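PDB 3K50: putative S41 protease from Bacteroides fragilis NCTC 9343, which is of unknown function but probably cleaves peptide bonds as a serine protease of family S41. Local coordinates for residues 22-27 with 31-36; 43-48 with 61-66; 332-337 with 343-348. All blocks are in the same frame, centred on the assembly; numbering follows the deposited sequence. Where two conformers were deposited one is given.

Interaction 1 of 3, residues 22-27 with 31-36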
ATOM      1  N   VAL A  22     -20.488 -16.161   9.699  0.70 29.76           N
ATOM      2  CA  VAL A  22     -20.240 -14.863   9.126  0.70 31.91           C
ATOM      3  C   VAL A  22     -19.976 -15.000   7.610  0.70 31.91           C
ATOM      4  O   VAL A  22     -20.434 -14.166   6.849  0.70 32.43           O
ATOM      5  CB  VAL A  22     -19.109 -14.120   9.862  0.70 31.94           C
ATOM      6  CG1 VAL A  22     -17.813 -14.904   9.772  0.70 36.22           C
ATOM      7  CG2 VAL A  22     -18.945 -12.701   9.285  0.70 33.70           C
HETATM    8  N   MSE A  23     -19.303 -16.071   7.161  1.00 29.98           N
HETATM    9  CA  MSE A  23     -19.015 -16.217   5.725  1.00 31.60           C
HETATM   10  C   MSE A  23     -20.270 -16.601   4.933  1.00 32.23           C
HETATM   11  O   MSE A  23     -20.539 -16.066   3.891  1.00 35.07           O
HETATM   12  CB  MSE A  23     -17.899 -17.271   5.471  1.00 29.44           C
HETATM   13  CG  MSE A  23     -16.496 -16.742   5.765  1.00 31.14           C
HETATM   14 SE   MSE A  23     -15.121 -18.093   5.352  0.75 27.90          SE
HETATM   15  CE  MSE A  23     -15.180 -18.038   3.385  1.00 26.41           C
ATOM     16  N   ARG A  24     -21.038 -17.550   5.433  1.00 33.28           N
ATOM     17  CA  ARG A  24     -22.214 -17.979   4.683  1.00 35.58           C
ATOM     18  C   ARG A  24     -23.227 -16.785   4.547  1.00 35.50           C
ATOM     19  O   ARG A  24     -23.958 -16.711   3.581  1.00 34.57           O
ATOM     20  CB  ARG A  24     -22.785 -19.298   5.257  1.00 34.66           C
ATOM     21  CG  ARG A  24     -21.866 -20.469   4.911  1.00 40.92           C
ATOM     22  CD  ARG A  24     -22.339 -21.863   5.331  1.00 41.45           C
ATOM     23  NE  ARG A  24     -21.347 -22.923   5.077  1.00 44.33           N
ATOM     24  CZ  ARG A  24     -21.098 -23.495   3.902  1.00 45.85           C
ATOM     25  NH1 ARG A  24     -21.756 -23.160   2.805  1.00 42.32           N
ATOM     26  NH2 ARG A  24     -20.170 -24.434   3.826  1.00 41.97           N
ATOM     27  N   GLN A  25     -23.208 -15.829   5.477  1.00 34.13           N
ATOM     28  CA  GLN A  25     -24.115 -14.710   5.404  1.00 32.54           C
ATOM     29  C   GLN A  25     -23.545 -13.561   4.585  1.00 33.51           C
ATOM     30  O   GLN A  25     -24.257 -12.983   3.766  1.00 32.71           O
ATOM     31  CB  GLN A  25     -24.485 -14.207   6.822  1.00 35.00           C
ATOM     32  CG  GLN A  25     -25.297 -12.847   6.843  1.00 47.17           C
ATOM     33  CD  GLN A  25     -26.621 -12.824   6.013  1.00 52.97           C
ATOM     34  OE1 GLN A  25     -26.920 -11.826   5.341  1.00 65.12           O
ATOM     35  NE2 GLN A  25     -27.393 -13.924   6.049  1.00 64.16           N
ATOM     36  N   GLU A  26     -22.264 -13.245   4.780  1.00 30.57           N
ATOM     37  CA  GLU A  26     -21.682 -12.010   4.260  1.00 31.75           C
ATOM     38  C   GLU A  26     -20.743 -12.089   3.066  1.00 31.09           C
ATOM     39  O   GLU A  26     -20.456 -11.072   2.465  1.00 29.54           O
ATOM     40  CB  GLU A  26     -20.845 -11.363   5.366  1.00 32.32           C
ATOM     41  CG  GLU A  26     -21.525 -11.141   6.689  1.00 33.44           C
ATOM     42  CD  GLU A  26     -22.575 -10.047   6.671  1.00 36.51           C
ATOM     43  OE1 GLU A  26     -22.676  -9.324   5.687  1.00 35.91           O
ATOM     44  OE2 GLU A  26     -23.302  -9.907   7.668  1.00 41.32           O
ATOM     45  N   TYR A  27     -20.240 -13.274   2.757  1.00 31.96           N
ATOM     46  CA  TYR A  27     -19.287 -13.469   1.688  1.00 29.59           C
ATOM     47  C   TYR A  27     -19.869 -13.217   0.307  1.00 29.44           C
ATOM     48  O   TYR A  27     -20.945 -13.734  -0.012  1.00 28.25           O
ATOM     49  CB  TYR A  27     -18.810 -14.925   1.731  1.00 28.90           C
ATOM     50  CG  TYR A  27     -17.586 -15.320   0.927  1.00 26.39           C
ATOM     51  CD1 TYR A  27     -16.492 -14.458   0.767  1.00 30.80           C
ATOM     52  CD2 TYR A  27     -17.439 -16.614   0.496  1.00 21.52           C
ATOM     53  CE1 TYR A  27     -15.344 -14.879   0.072  1.00 30.52           C
ATOM     54  CE2 TYR A  27     -16.244 -17.076  -0.160  1.00 27.50           C
ATOM     55  CZ  TYR A  27     -15.209 -16.192  -0.349  1.00 31.23           C
ATOM     56  OH  TYR A  27     -14.039 -16.605  -0.951  1.00 26.80           O
ATOM     57  N   ARG A  31     -22.059 -18.692  -2.477  1.00 34.45           N
ATOM     58  CA  ARG A  31     -22.591 -19.812  -3.235  1.00 33.79           C
ATOM     59  C   ARG A  31     -21.532 -20.789  -3.753  1.00 35.08           C
ATOM     60  O   ARG A  31     -21.859 -21.912  -4.159  1.00 33.48           O
ATOM     61  CB  ARG A  31     -23.371 -19.283  -4.439  1.00 37.25           C
ATOM     62  CG  ARG A  31     -24.712 -18.629  -4.124  1.00 31.39           C
ATOM     63  CD  ARG A  31     -25.346 -18.201  -5.451  1.00 38.13           C
ATOM     64  NE  ARG A  31     -26.663 -17.643  -5.235  1.00 37.54           N
ATOM     65  CZ  ARG A  31     -27.771 -18.357  -5.055  1.00 39.71           C
ATOM     66  NH1 ARG A  31     -27.732 -19.673  -5.063  1.00 45.95           N
ATOM     67  NH2 ARG A  31     -28.929 -17.751  -4.838  1.00 38.71           N
ATOM     68  N   ASP A  32     -20.289 -20.319  -3.791  1.00 32.59           N
ATOM     69  CA  ASP A  32     -19.157 -21.059  -4.321  1.00 33.34           C
ATOM     70  C   ASP A  32     -18.247 -21.594  -3.212  1.00 33.05           C
ATOM     71  O   ASP A  32     -17.158 -22.079  -3.482  1.00 30.42           O
ATOM     72  CB  ASP A  32     -18.388 -20.154  -5.295  1.00 32.47           C
ATOM     73  CG  ASP A  32     -19.183 -19.847  -6.528  1.00 36.52           C
ATOM     74  OD1 ASP A  32     -19.557 -20.802  -7.234  1.00 51.73           O
ATOM     75  OD2 ASP A  32     -19.441 -18.657  -6.783  1.00 54.37           O
HETATM   76  N   MSE A  33     -18.701 -21.533  -1.971  1.00 33.24           N
HETATM   77  CA  MSE A  33     -17.974 -22.189  -0.920  1.00 34.77           C
HETATM   78  C   MSE A  33     -18.189 -23.685  -1.026  1.00 36.09           C
HETATM   79  O   MSE A  33     -19.214 -24.128  -1.535  1.00 33.07           O
HETATM   80  CB  MSE A  33     -18.455 -21.760   0.482  1.00 34.09           C
HETATM   81  CG  MSE A  33     -18.156 -20.311   0.832  1.00 35.96           C
HETATM   82 SE   MSE A  33     -19.109 -19.678   2.409  0.75 30.03          SE
HETATM   83  CE  MSE A  33     -18.289 -20.899   3.739  1.00 34.89           C
ATOM     84  N   PRO A  34     -17.183 -24.481  -0.638  1.00 40.49           N
ATOM     85  CA  PRO A  34     -17.349 -25.961  -0.467  1.00 41.38           C
ATOM     86  C   PRO A  34     -18.536 -26.317   0.396  1.00 42.84           C
ATOM     87  O   PRO A  34     -18.988 -25.491   1.182  1.00 42.32           O
ATOM     88  CB  PRO A  34     -16.069 -26.373   0.251  1.00 43.18           C
ATOM     89  CG  PRO A  34     -15.031 -25.376  -0.270  1.00 46.80           C
ATOM     90  CD  PRO A  34     -15.776 -24.062  -0.552  1.00 38.69           C
ATOM     91  N   SER A  35     -19.101 -27.503   0.205  1.00 47.44           N
ATOM     92  CA  SER A  35     -20.228 -27.928   1.061  1.00 51.57           C
ATOM     93  C   SER A  35     -19.830 -28.092   2.548  1.00 51.78           C
ATOM     94  O   SER A  35     -18.684 -28.475   2.846  1.00 49.00           O
ATOM     95  CB  SER A  35     -20.881 -29.238   0.562  1.00 53.58           C
ATOM     96  OG  SER A  35     -21.908 -28.973  -0.397  1.00 59.02           O
ATOM     97  N   PRO A  36     -20.764 -27.781   3.475  1.00 53.25           N
ATOM     98  CA  PRO A  36     -20.475 -27.956   4.893  1.00 57.71           C
ATOM     99  C   PRO A  36     -19.854 -29.319   5.168  1.00 61.66           C
ATOM    100  O   PRO A  36     -20.487 -30.342   4.916  1.00 62.62           O
ATOM    101  CB  PRO A  36     -21.859 -27.831   5.561  1.00 56.08           C
ATOM    102  CG  PRO A  36     -22.614 -26.917   4.659  1.00 56.89           C
ATOM    103  CD  PRO A  36     -22.119 -27.227   3.264  1.00 53.72           C
TER
HETATM  104  O   HOH W   1     -21.659 -24.554  -0.121  1.00 42.02           O

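Interaction 2 of 3, residues 43-48 with 61-66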
ATOM      1  N   GLN A  43      -9.017 -26.358  14.784  1.00 37.10           N
ATOM      2  CA  GLN A  43      -8.367 -25.722  13.627  1.00 35.86           C
ATOM      3  C   GLN A  43      -8.246 -24.187  13.742  1.00 33.61           C
ATOM      4  O   GLN A  43      -9.182 -23.507  14.159  1.00 34.65           O
ATOM      5  CB  GLN A  43      -9.254 -26.050  12.415  1.00 38.10           C
ATOM      6  CG  GLN A  43      -8.777 -25.739  11.065  1.00 41.16           C
ATOM      7  CD  GLN A  43      -9.792 -26.193  10.063  1.00 37.54           C
ATOM      8  OE1 GLN A  43     -10.989 -25.853  10.155  1.00 42.66           O
ATOM      9  NE2 GLN A  43      -9.346 -26.987   9.112  1.00 45.41           N
ATOM     10  N   LYS A  44      -7.108 -23.634  13.326  1.00 33.96           N
ATOM     11  CA  LYS A  44      -6.944 -22.187  13.288  1.00 35.75           C
ATOM     12  C   LYS A  44      -7.855 -21.550  12.238  1.00 34.52           C
ATOM     13  O   LYS A  44      -8.118 -22.174  11.205  1.00 35.67           O
ATOM     14  CB  LYS A  44      -5.521 -21.814  12.940  1.00 39.20           C
ATOM     15  CG  LYS A  44      -4.549 -22.135  14.019  1.00 46.53           C
ATOM     16  CD  LYS A  44      -3.125 -21.975  13.535  1.00 57.85           C
ATOM     17  CE  LYS A  44      -2.727 -20.586  13.118  1.00 50.66           C
ATOM     18  NZ  LYS A  44      -1.236 -20.532  12.983  1.00 49.52           N
ATOM     19  N   PRO A  45      -8.343 -20.316  12.502  1.00 31.68           N
ATOM     20  CA  PRO A  45      -9.192 -19.616  11.551  1.00 32.96           C
ATOM     21  C   PRO A  45      -8.536 -19.525  10.175  1.00 32.83           C
ATOM     22  O   PRO A  45      -9.243 -19.673   9.175  1.00 32.39           O
ATOM     23  CB  PRO A  45      -9.369 -18.220  12.180  1.00 34.63           C
ATOM     24  CG  PRO A  45      -8.490 -18.164  13.344  1.00 34.28           C
ATOM     25  CD  PRO A  45      -8.145 -19.532  13.736  1.00 32.35           C
ATOM     26  N   GLU A  46      -7.205 -19.348  10.134  1.00 30.55           N
ATOM     27  CA  GLU A  46      -6.422 -19.360   8.900  1.00 32.37           C
ATOM     28  C   GLU A  46      -6.660 -20.617   8.101  1.00 34.98           C
ATOM     29  O   GLU A  46      -6.869 -20.560   6.888  1.00 34.34           O
ATOM     30  CB  GLU A  46      -4.919 -19.247   9.163  1.00 36.74           C
ATOM     31  CG  GLU A  46      -4.431 -17.889   9.678  1.00 38.56           C
ATOM     32  CD  GLU A  46      -4.645 -17.638  11.195  1.00 46.15           C
ATOM     33  OE1 GLU A  46      -5.398 -18.407  11.848  1.00 38.30           O
ATOM     34  OE2 GLU A  46      -4.049 -16.657  11.720  1.00 45.02           O
ATOM     35  N   ALA A  47      -6.695 -21.759   8.777  1.00 35.06           N
ATOM     36  CA  ALA A  47      -6.839 -23.042   8.094  1.00 34.37           C
ATOM     37  C   ALA A  47      -8.272 -23.236   7.638  1.00 36.78           C
ATOM     38  O   ALA A  47      -8.502 -23.779   6.553  1.00 34.76           O
ATOM     39  CB  ALA A  47      -6.387 -24.219   9.005  1.00 35.23           C
ATOM     40  N   PHE A  48      -9.227 -22.815   8.466  1.00 33.96           N
ATOM     41  CA  PHE A  48     -10.598 -22.903   8.075  1.00 36.20           C
ATOM     42  C   PHE A  48     -10.762 -22.089   6.794  1.00 36.02           C
ATOM     43  O   PHE A  48     -11.347 -22.590   5.790  1.00 33.24           O
ATOM     44  CB  PHE A  48     -11.563 -22.335   9.145  1.00 34.67           C
ATOM     45  CG  PHE A  48     -12.979 -22.360   8.713  1.00 37.26           C
ATOM     46  CD1 PHE A  48     -13.774 -23.463   8.975  1.00 36.29           C
ATOM     47  CD2 PHE A  48     -13.514 -21.326   7.971  1.00 34.28           C
ATOM     48  CE1 PHE A  48     -15.118 -23.513   8.531  1.00 40.77           C
ATOM     49  CE2 PHE A  48     -14.843 -21.391   7.496  1.00 35.00           C
ATOM     50  CZ  PHE A  48     -15.641 -22.480   7.783  1.00 35.11           C
ATOM     51  N   SER A  61      -9.362 -12.636   0.812  1.00 33.74           N
ATOM     52  CA  SER A  61      -9.806 -12.761   2.182  1.00 29.59           C
ATOM     53  C   SER A  61      -8.669 -13.231   3.038  1.00 31.46           C
ATOM     54  O   SER A  61      -7.891 -14.086   2.632  1.00 29.87           O
ATOM     55  CB  SER A  61     -10.938 -13.778   2.263  1.00 30.83           C
ATOM     56  OG  SER A  61     -12.025 -13.360   1.491  1.00 26.65           O
ATOM     57  N   LYS A  62      -8.591 -12.729   4.270  1.00 32.94           N
ATOM     58  CA  LYS A  62      -7.511 -13.156   5.147  1.00 34.05           C
ATOM     59  C   LYS A  62      -7.778 -12.885   6.630  1.00 31.69           C
ATOM     60  O   LYS A  62      -8.634 -12.084   6.978  1.00 35.72           O
ATOM     61  CB  LYS A  62      -6.227 -12.447   4.772  1.00 34.10           C
ATOM     62  CG  LYS A  62      -6.264 -10.987   4.889  1.00 38.72           C
ATOM     63  CD  LYS A  62      -5.115 -10.377   4.073  1.00 55.20           C
ATOM     64  CE  LYS A  62      -4.989  -8.856   4.271  1.00 62.24           C
ATOM     65  NZ  LYS A  62      -4.658  -8.475   5.700  1.00 58.20           N
ATOM     66  N   ILE A  63      -7.025 -13.583   7.474  1.00 36.57           N
ATOM     67  CA  ILE A  63      -7.117 -13.451   8.930  1.00 35.84           C
ATOM     68  C   ILE A  63      -5.992 -12.528   9.388  1.00 38.34           C
ATOM     69  O   ILE A  63      -4.840 -12.664   8.954  1.00 35.48           O
ATOM     70  CB  ILE A  63      -6.991 -14.813   9.667  1.00 35.08           C
ATOM     71  CG1 ILE A  63      -8.034 -15.843   9.182  1.00 35.60           C
ATOM     72  CG2 ILE A  63      -7.009 -14.600  11.220  1.00 31.50           C
ATOM     73  CD1 ILE A  63      -9.531 -15.420   9.342  1.00 27.65           C
ATOM     74  N   ASP A  64      -6.350 -11.585  10.243  1.00 41.91           N
ATOM     75  CA  ASP A  64      -5.419 -10.675  10.904  1.00 42.27           C
ATOM     76  C   ASP A  64      -5.685 -10.683  12.413  1.00 46.03           C
ATOM     77  O   ASP A  64      -6.838 -10.748  12.875  1.00 42.41           O
ATOM     78  CB  ASP A  64      -5.577  -9.266  10.365  1.00 44.69           C
ATOM     79  CG  ASP A  64      -4.923  -9.091   9.004  1.00 52.79           C
ATOM     80  OD1 ASP A  64      -3.763  -9.523   8.826  1.00 55.84           O
ATOM     81  OD2 ASP A  64      -5.555  -8.516   8.110  1.00 66.54           O
ATOM     82  N   SER A  65      -4.612 -10.610  13.183  1.00 45.73           N
ATOM     83  CA  SER A  65      -4.727 -10.607  14.635  1.00 49.43           C
ATOM     84  C   SER A  65      -5.301  -9.294  15.120  1.00 45.76           C
ATOM     85  O   SER A  65      -5.165  -8.274  14.458  1.00 46.40           O
ATOM     86  CB  SER A  65      -3.366 -10.871  15.299  1.00 51.18           C
ATOM     87  OG  SER A  65      -2.995 -12.235  15.123  1.00 61.79           O
ATOM     88  N   LEU A  66      -6.005  -9.356  16.245  1.00 42.82           N
ATOM     89  CA  LEU A  66      -6.535  -8.177  16.870  1.00 41.97           C
ATOM     90  C   LEU A  66      -5.519  -7.836  17.944  1.00 43.70           C
ATOM     91  O   LEU A  66      -5.427  -8.550  18.923  1.00 43.67           O
ATOM     92  CB  LEU A  66      -7.883  -8.471  17.496  1.00 39.51           C
ATOM     93  CG  LEU A  66      -8.645  -7.251  18.007  1.00 42.42           C
ATOM     94  CD1 LEU A  66      -9.077  -6.332  16.858  1.00 39.49           C
ATOM     95  CD2 LEU A  66      -9.838  -7.740  18.777  1.00 37.56           C
TER
HETATM   96  O   HOH W   2      -2.698 -14.384  10.347  1.00 48.82           O

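Interaction 3 of 3, residues 332-337 with 343-348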
ATOM      1  N   THR A 332     -12.729  -6.121   0.438  1.00 31.50           N
ATOM      2  CA  THR A 332     -12.939  -6.798   1.692  1.00 31.15           C
ATOM      3  C   THR A 332     -13.499  -5.835   2.746  1.00 35.26           C
ATOM      4  O   THR A 332     -13.375  -4.595   2.614  1.00 34.84           O
ATOM      5  CB  THR A 332     -11.632  -7.373   2.239  1.00 36.41           C
ATOM      6  OG1 THR A 332     -10.707  -6.306   2.487  1.00 38.65           O
ATOM      7  CG2 THR A 332     -10.996  -8.448   1.220  1.00 31.20           C
ATOM      8  N   LYS A 333     -14.168  -6.395   3.743  0.80 34.42           N
ATOM      9  CA  LYS A 333     -14.577  -5.629   4.926  0.80 37.09           C
ATOM     10  C   LYS A 333     -14.143  -6.457   6.150  0.80 34.99           C
ATOM     11  O   LYS A 333     -14.064  -7.679   6.080  0.80 28.23           O
ATOM     12  CB  LYS A 333     -16.078  -5.340   4.926  0.80 36.55           C
ATOM     13  CG  LYS A 333     -16.415  -3.864   5.142  0.80 55.06           C
ATOM     14  CD  LYS A 333     -17.316  -3.350   3.992  0.80 66.91           C
ATOM     15  CE  LYS A 333     -17.345  -1.822   3.857  0.80 68.98           C
ATOM     16  NZ  LYS A 333     -17.705  -1.422   2.449  0.80 72.68           N
ATOM     17  N   PRO A 334     -13.762  -5.790   7.244  1.00 37.34           N
ATOM     18  CA  PRO A 334     -13.413  -6.495   8.479  1.00 36.73           C
ATOM     19  C   PRO A 334     -14.601  -6.955   9.340  1.00 38.97           C
ATOM     20  O   PRO A 334     -15.584  -6.221   9.490  1.00 34.25           O
ATOM     21  CB  PRO A 334     -12.629  -5.462   9.263  1.00 37.15           C
ATOM     22  CG  PRO A 334     -13.115  -4.151   8.763  1.00 40.30           C
ATOM     23  CD  PRO A 334     -13.525  -4.331   7.346  1.00 38.37           C
ATOM     24  N   PHE A 335     -14.499  -8.178   9.869  1.00 35.00           N
ATOM     25  CA  PHE A 335     -15.464  -8.724  10.796  1.00 33.12           C
ATOM     26  C   PHE A 335     -14.610  -9.219  11.968  1.00 32.86           C
ATOM     27  O   PHE A 335     -13.675  -9.985  11.766  1.00 36.29           O
ATOM     28  CB  PHE A 335     -16.279  -9.851  10.156  1.00 35.38           C
ATOM     29  CG  PHE A 335     -17.133  -9.401   9.010  1.00 29.96           C
ATOM     30  CD1 PHE A 335     -16.628  -9.350   7.730  1.00 36.15           C
ATOM     31  CD2 PHE A 335     -18.446  -8.996   9.231  1.00 34.19           C
ATOM     32  CE1 PHE A 335     -17.444  -8.923   6.654  1.00 32.38           C
ATOM     33  CE2 PHE A 335     -19.237  -8.534   8.189  1.00 32.00           C
ATOM     34  CZ  PHE A 335     -18.706  -8.466   6.898  1.00 30.93           C
ATOM     35  N   VAL A 336     -14.901  -8.744  13.168  1.00 36.32           N
ATOM     36  CA  VAL A 336     -14.147  -9.117  14.382  1.00 35.23           C
ATOM     37  C   VAL A 336     -14.817 -10.261  15.087  1.00 35.91           C
ATOM     38  O   VAL A 336     -16.040 -10.219  15.283  1.00 36.52           O
ATOM     39  CB  VAL A 336     -14.031  -7.925  15.350  1.00 36.52           C
ATOM     40  CG1 VAL A 336     -13.038  -8.223  16.457  1.00 38.58           C
ATOM     41  CG2 VAL A 336     -13.562  -6.692  14.603  1.00 33.38           C
ATOM     42  N   HIS A 337     -14.058 -11.309  15.438  1.00 36.35           N
ATOM     43  CA  HIS A 337     -14.628 -12.453  16.157  1.00 35.68           C
ATOM     44  C   HIS A 337     -15.127 -11.931  17.512  1.00 37.52           C
ATOM     45  O   HIS A 337     -14.462 -11.101  18.104  1.00 35.14           O
ATOM     46  CB  HIS A 337     -13.618 -13.555  16.420  1.00 31.56           C
ATOM     47  CG  HIS A 337     -14.224 -14.835  16.921  1.00 32.44           C
ATOM     48  ND1 HIS A 337     -14.529 -15.049  18.250  1.00 34.33           N
ATOM     49  CD2 HIS A 337     -14.553 -15.985  16.278  1.00 34.30           C
ATOM     50  CE1 HIS A 337     -15.054 -16.255  18.398  1.00 37.06           C
ATOM     51  NE2 HIS A 337     -15.048 -16.859  17.220  1.00 36.03           N
ATOM     52  N   ILE A 343      -9.467 -10.850  13.377  1.00 34.73           N
ATOM     53  CA  ILE A 343     -10.260 -10.121  12.394  1.00 34.98           C
ATOM     54  C   ILE A 343     -10.245 -10.931  11.106  1.00 33.13           C
ATOM     55  O   ILE A 343      -9.154 -11.347  10.651  1.00 30.80           O
ATOM     56  CB  ILE A 343      -9.656  -8.759  12.051  1.00 34.69           C
ATOM     57  CG1 ILE A 343      -9.514  -7.859  13.293  1.00 34.59           C
ATOM     58  CG2 ILE A 343     -10.509  -8.056  10.945  1.00 37.84           C
ATOM     59  CD1 ILE A 343      -8.608  -6.679  13.062  1.00 36.14           C
ATOM     60  N   LEU A 344     -11.450 -11.159  10.574  1.00 35.51           N
ATOM     61  CA  LEU A 344     -11.697 -11.791   9.266  1.00 32.94           C
ATOM     62  C   LEU A 344     -11.922 -10.667   8.273  1.00 33.01           C
ATOM     63  O   LEU A 344     -12.922  -9.958   8.381  1.00 32.48           O
ATOM     64  CB  LEU A 344     -12.940 -12.657   9.285  1.00 33.71           C
ATOM     65  CG  LEU A 344     -13.465 -13.223   7.937  1.00 30.54           C
ATOM     66  CD1 LEU A 344     -12.322 -13.971   7.217  1.00 32.58           C
ATOM     67  CD2 LEU A 344     -14.665 -14.156   8.131  1.00 31.35           C
ATOM     68  N   ASN A 345     -10.938 -10.437   7.396  1.00 31.45           N
ATOM     69  CA  ASN A 345     -11.037  -9.468   6.314  1.00 34.30           C
ATOM     70  C   ASN A 345     -11.614 -10.270   5.151  1.00 30.11           C
ATOM     71  O   ASN A 345     -10.907 -11.054   4.521  1.00 35.30           O
ATOM     72  CB  ASN A 345      -9.691  -8.855   5.995  1.00 33.41           C
ATOM     73  CG  ASN A 345      -9.241  -7.849   7.069  1.00 43.78           C
ATOM     74  OD1 ASN A 345      -8.286  -8.084   7.822  1.00 49.79           O
ATOM     75  ND2 ASN A 345      -9.973  -6.766   7.178  1.00 39.16           N
ATOM     76  N   LEU A 346     -12.931 -10.152   4.969  1.00 32.01           N
ATOM     77  CA  LEU A 346     -13.673 -10.966   4.000  1.00 28.32           C
ATOM     78  C   LEU A 346     -14.108 -10.255   2.720  1.00 29.98           C
ATOM     79  O   LEU A 346     -14.566  -9.125   2.786  1.00 29.44           O
ATOM     80  CB  LEU A 346     -14.898 -11.489   4.714  1.00 26.39           C
ATOM     81  CG  LEU A 346     -15.843 -12.461   3.984  1.00 28.16           C
ATOM     82  CD1 LEU A 346     -15.168 -13.795   3.822  1.00 31.35           C
ATOM     83  CD2 LEU A 346     -17.153 -12.592   4.852  1.00 31.29           C
ATOM     84  N   VAL A 347     -13.954 -10.896   1.561  1.00 28.82           N
ATOM     85  CA  VAL A 347     -14.480 -10.331   0.314  1.00 28.50           C
ATOM     86  C   VAL A 347     -15.999 -10.213   0.468  1.00 30.71           C
ATOM     87  O   VAL A 347     -16.691 -11.215   0.682  1.00 30.37           O
ATOM     88  CB  VAL A 347     -14.152 -11.199  -0.930  1.00 27.54           C
ATOM     89  CG1 VAL A 347     -14.836 -10.657  -2.184  1.00 24.82           C
ATOM     90  CG2 VAL A 347     -12.680 -11.275  -1.151  1.00 28.53           C
ATOM     91  N   VAL A 348     -16.510  -8.997   0.328  1.00 27.58           N
ATOM     92  CA  VAL A 348     -17.943  -8.703   0.440  1.00 27.59           C
ATOM     93  C   VAL A 348     -18.578  -8.160  -0.869  1.00 30.50           C
ATOM     94  O   VAL A 348     -19.752  -8.462  -1.169  1.00 30.40           O
ATOM     95  CB  VAL A 348     -18.229  -7.718   1.627  1.00 31.44           C
ATOM     96  CG1 VAL A 348     -17.912  -8.430   2.956  1.00 24.32           C
ATOM     97  CG2 VAL A 348     -17.494  -6.378   1.438  1.00 26.64           C
TER

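Interaction 1 of 3, residues 22-27 with 31-36
Arg-24 and Met-33 carry most of this contact between the last turns of helix 18-26 and the loop that follows. The polar part lies at the edge of the Arg-24 guanidinium, where NH2 gives a nearly straight bond to Pro-34 O (3.1 Å, 162° at the hydrogen) that runs in the carbonyl plane. On the same flat group NH1 donates to water 1, which in turn donates to Met-33 O, 2.9 Å away. Asp-20, one turn back on the helix, takes NE in a salt bridge and thus helps fix the rotation of the group. All this belongs to the N-terminal helical part of the S41 protein, where the chain leaves the helix at Tyr-27 and folds back along it. The apolar part sandwiches the guanidinium: Met-33 CE sits over its centre, 3.8 Å from CZ of Arg-24, and the Pro-36 ring covers the opposite face, off toward the rim. Met-33, a selenomethionine bent at chi3 (63°), also lays its CE against Met-23 CB at 4.0 Å. Its CG reaches the edge of the Tyr-27 ring, 3.8 Å from CD2, and its SE makes an oblique Met-aromatic contact, 5.2 Å from the ring centroid.

Interaction 2 of 3, residues 43-48 with 61-66
Ile-63 projects from strand 62-65 onto the first turn of helix 45-52, with Pro-45 and Glu-46 receiving it. This is a helix packed against the edge of an antiparallel sheet, at the surface of the protein: strand 62-65 pairs with strand 342-352, and within strand 62-65 Ile-63 makes the contact, while Pro-45 also touches Phe-342 of strand 342-352. The two branches of Ile-63 divide the work. CG1 lies against the backbone between Pro-45 and Glu-46, 3.8 Å from Pro-45 C, and carries CD1 to within 4.0 Å of Pro-45 CB. The other branch, CG2, meets the carboxylate end of Glu-46, with OE2 of that residue 3.6 Å away. Glu-46 reaches it because its chain folds at chi2 (80°), which lays CG and CD across the isoleucine. No direct hydrogen bond joins the two segments; water 2 does so instead, donating both to Glu-46 OE2 and to Ile-63 O.

Farther out, Lys-44 occupies the N-cap position, and its carbonyl oxygen accepts the amide of Phe-48, which starts the helical bonding. Ile-63 is backed by Ile-19 of helix 18-26 and by Leu-344 of the neighbouring strand, so its side chain fills the angle between two helices and the sheet. Backbone bonds of Lys-62 with Asn-345 and of Asp-64 with Ile-343 hold the strand in place. Lys-62 and Asp-64, two residues apart, form a salt bridge in which Lys-62 NZ meets the syn lone pair of Asp-64 OD2 at 2.6 Å.

Interaction 3 of 3, residues 332-337 with 343-348
Phe-335 O receives the amide of Leu-344 at 2.8 Å, and Phe-335 N returns a bond of the same length to Leu-344 O, which makes the two residues a hydrogen-bonded pair of the antiparallel beta hairpin formed by strands 330-336 and 342-352. Lys-333 and Leu-346 form the next such pair, joined by Lys-333 N to Leu-346 O and Leu-346 N to Lys-333 O, both 2.9 Å. The intervening non-hydrogen-bonded pair, Pro-334 with Asn-345, suits a proline, since that position asks no amide hydrogen of it toward this partner. At this pair the backbones also meet through weak CA-H...O contacts, among them Pro-334 CA to Leu-344 O.

On the face bearing Phe-335, Leu-344 and Leu-346, the phenylalanine lies diagonally over the neighbouring strand. With CG anti to its carbonyl carbon (chi1 -64°), the ring swings past Leu-344 toward Leu-346 and Val-348. CD1 of Phe-335 comes within 4.1 Å of Leu-346 CB, and Val-348 CG1 abuts the ring edge, in its plane. Helix 18-26 covers this face: Trp-18, Val-22 and Glu-26 pack on Phe-335. Beside the ring, CG2 of Val-348 supports the Lys-333 chain, which crosses it at about a right angle, while Lys-333 NZ bonds to Tyr-264 OH.

The face of Pro-334 and Ile-343 is more open. At its end Val-336 CG2 meets Ile-343 CG1 at 4.4 Å, and closer in, the other branch of Ile-343 puts CG2 3.7 Å from Pro-334 CB.

Interaction 3 supplies the hairpin on which the other two rest. Strand 342-352 takes strand 330-336 on one edge and strand 62-65 of interaction 2 on the other, while helix 18-26 of interaction 1 lies over the face carrying Leu-344 and Leu-346. Tyr-27 packs on Leu-346, and Met-23 reaches Phe-48, tying interaction 1 to both neighbours and the N-terminal segments to the S41 family region. The chemistry follows position: paired backbone bonds in the partly buried hairpin, a guanidinium held between apolar groups in partly buried interaction 1, and, at the surface in interaction 2, one isoleucine with a bridging water.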